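Local atomic coordinates of DNA photolyase (Agrobacterium tumefaciens, PDB entry 4U63), a protein that uses light energy, through a bound flavin and a methenyltetrahydrofolate antenna, to split cyclobutane pyrimidine dimers in ultraviolet-damaged DNA. Residues Val56-Lys61 and Gly97-Ile102. Sequence-based numbering, arbitrary orientation.
Sequences VYIREK and GDAERI. With SO4 (sulfate ion), chain O.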
loop_
_atom_site.group_PDB
_atom_site.type_symbol
_atom_site.label_atom_id
_atom_site.label_comp_id
_atom_site.label_asym_id
_atom_site.label_seq_id
_atom_site.Cartn_x
_atom_site.Cartn_y
_atom_site.Cartn_z
ATOM N N VAL A 56 -6.482 -12.793 18.231
ATOM C CA VAL A 56 -5.059 -12.601 18.516
ATOM C C VAL A 56 -4.366 -11.928 17.334
ATOM O O VAL A 56 -4.661 -12.224 16.168
ATOM C CB VAL A 56 -4.356 -13.942 18.878
ATOM C CG1 VAL A 56 -4.407 -14.942 17.731
ATOM C CG2 VAL A 56 -2.913 -13.698 19.325
ATOM N N TYR A 57 -3.458 -11.012 17.651
ATOM C CA TYR A 57 -2.539 -10.452 16.671
ATOM C C TYR A 57 -1.131 -10.795 17.150
ATOM O O TYR A 57 -0.770 -10.497 18.293
ATOM C CB TYR A 57 -2.687 -8.935 16.521
ATOM C CG TYR A 57 -1.720 -8.379 15.501
ATOM C CD1 TYR A 57 -0.423 -8.044 15.865
ATOM C CD2 TYR A 57 -2.083 -8.235 14.161
ATOM C CE1 TYR A 57 0.479 -7.561 14.945
ATOM C CE2 TYR A 57 -1.173 -7.744 13.222
ATOM C CZ TYR A 57 0.110 -7.409 13.627
ATOM O OH TYR A 57 1.054 -6.927 12.738
ATOM N N ILE A 58 -0.358 -11.413 16.265
ATOM C CA ILE A 58 0.981 -11.862 16.556
ATOM C C ILE A 58 1.999 -11.001 15.813
ATOM O O ILE A 58 1.878 -10.759 14.611
ATOM C CB ILE A 58 1.159 -13.345 16.146
ATOM C CG1 ILE A 58 0.189 -14.225 16.947
ATOM C CG2 ILE A 58 2.601 -13.813 16.355
ATOM C CD1 ILE A 58 0.116 -15.662 16.482
ATOM N N ARG A 59 3.008 -10.554 16.547
ATOM C CA ARG A 59 4.146 -9.871 15.974
ATOM C C ARG A 59 5.094 -10.979 15.501
ATOM O O ARG A 59 5.831 -11.558 16.293
ATOM C CB ARG A 59 4.778 -8.966 17.030
ATOM C CG ARG A 59 5.695 -7.882 16.511
ATOM C CD ARG A 59 5.759 -6.713 17.490
ATOM N NE ARG A 59 6.187 -7.112 18.840
ATOM C CZ ARG A 59 7.124 -6.500 19.577
ATOM N NH1 ARG A 59 7.766 -5.414 19.135
ATOM N NH2 ARG A 59 7.419 -6.977 20.784
ATOM N N GLU A 60 5.014 -11.289 14.209
ATOM C CA GLU A 60 5.863 -12.285 13.566
ATOM C C GLU A 60 7.212 -11.664 13.217
ATOM O O GLU A 60 7.341 -10.442 13.126
ATOM C CB GLU A 60 5.230 -12.783 12.266
ATOM C CG GLU A 60 3.915 -13.526 12.391
ATOM C CD GLU A 60 3.311 -13.809 11.028
ATOM O OE1 GLU A 60 2.599 -12.937 10.508
ATOM O OE2 GLU A 60 3.544 -14.899 10.470
ATOM N N LYS A 61 8.204 -12.508 12.999
ATOM C CA LYS A 61 9.551 -12.054 12.611
ATOM C C LYS A 61 9.584 -11.538 11.160
ATOM O O LYS A 61 10.133 -10.455 10.872
ATOM C CB LYS A 61 10.571 -13.194 12.792
ATOM N N GLY A 97 6.397 -13.292 18.806
ATOM C CA GLY A 97 7.308 -14.431 18.671
ATOM C C GLY A 97 6.851 -15.409 17.617
ATOM O O GLY A 97 6.198 -15.023 16.649
ATOM N N ASP A 98 7.200 -16.680 17.820
ATOM C CA ASP A 98 6.894 -17.750 16.875
ATOM C C ASP A 98 5.396 -18.035 16.861
ATOM O O ASP A 98 4.809 -18.346 17.904
ATOM C CB ASP A 98 7.668 -19.009 17.262
ATOM C CG ASP A 98 7.446 -20.161 16.304
ATOM O OD1 ASP A 98 7.955 -20.103 15.170
ATOM O OD2 ASP A 98 6.781 -21.139 16.701
ATOM N N ALA A 99 4.791 -17.935 15.680
ATOM C CA ALA A 99 3.338 -18.082 15.537
ATOM C C ALA A 99 2.864 -19.463 15.983
ATOM O O ALA A 99 1.865 -19.576 16.686
ATOM C CB ALA A 99 2.911 -17.815 14.104
ATOM N N GLU A 100 3.586 -20.508 15.582
ATOM C CA GLU A 100 3.198 -21.867 15.954
ATOM C C GLU A 100 3.186 -22.048 17.470
ATOM O O GLU A 100 2.226 -22.576 18.018
ATOM C CB GLU A 100 4.106 -22.909 15.308
ATOM C CG GLU A 100 3.622 -24.328 15.564
ATOM C CD GLU A 100 4.578 -25.409 15.083
ATOM O OE1 GLU A 100 5.654 -25.102 14.544
ATOM O OE2 GLU A 100 4.237 -26.588 15.264
ATOM N N ARG A 101 4.260 -21.613 18.130
ATOM C CA ARG A 101 4.376 -21.716 19.589
ATOM C C ARG A 101 3.262 -20.917 20.282
ATOM O O ARG A 101 2.635 -21.407 21.223
ATOM C CB ARG A 101 5.770 -21.240 20.036
ATOM C CG ARG A 101 6.208 -21.672 21.431
ATOM C CD ARG A 101 5.748 -20.720 22.522
ATOM N NE ARG A 101 6.194 -19.340 22.289
ATOM C CZ ARG A 101 5.614 -18.244 22.793
ATOM N NH1 ARG A 101 4.533 -18.324 23.576
ATOM N NH2 ARG A 101 6.118 -17.047 22.502
ATOM N N ILE A 102 3.010 -19.701 19.808
ATOM C CA ILE A 102 1.958 -18.850 20.392
ATOM C C ILE A 102 0.578 -19.483 20.224
ATOM O O ILE A 102 -0.212 -19.537 21.173
ATOM C CB ILE A 102 1.986 -17.427 19.788
ATOM C CG1 ILE A 102 3.187 -16.667 20.341
ATOM C CG2 ILE A 102 0.703 -16.657 20.089
ATOM C CD1 ILE A 102 3.610 -15.510 19.476
HETATM S S SO4 O . 9.506 -17.862 20.724
HETATM O O1 SO4 O . 9.562 -19.298 20.373
HETATM O O2 SO4 O . 10.194 -17.632 22.013
HETATM O O3 SO4 O . 10.176 -17.069 19.673
HETATM O O4 SO4 O . 8.095 -17.438 20.816
#
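Ile58, near the end of strand 53-59, reaches across to the first turn of helix 99-110 and packs against Ile102. The two branched side chains run past each other in opposite directions, and each uses both of its arms: CG2 of Ile58 meets CD1 of Ile102 at 3.7 Å, while CD1 of Ile58 lies 3.8 Å from CG2 of Ile102. In Ile58 the long arm stands anti to the carbonyl carbon and runs on extended, which carries CD1 to Ala99, 4.3 Å from its CB. Isoleucine suits both buried places because branching at CB gives a broad apolar surface, whereas the small Ala99 lets the start of the helix come close to the sheet, and its methyl also touches Trp30 of strand 27-31. The backbone joins in at Gly97, whose N-H gives a nearly straight bond of 3.1 Å to Arg59 O (168° at the hydrogen), continuing the pairing of strands 53-59 and 93-96 just beyond the latter. Gly97 has backbone angles of 132° and -150°, a conformation in which a CB would strike the preceding carbonyl oxygen.

The contact lies at the edge of the parallel sheet of the photolyase N-terminal α/β domain, at the C-terminal ends of two neighbouring strands, where the chain turns from 93-96 into helix 99-110. Asp98 is the N-cap: its OD2 accepts from Arg101 N at 2.9 Å, meeting an N-H that the first turn would otherwise leave without an acceptor. A sulfate, probably from the crystallisation liquor, sits beside this helix start. Its O4 accepts from Asp98 N at 3.2 Å and from both NE and NH2 of Arg101, the latter at 2.6 Å; bends at chi2 and chi3 bring the guanidinium edge round to the anion, while NH1 forms a salt bridge with Asp105.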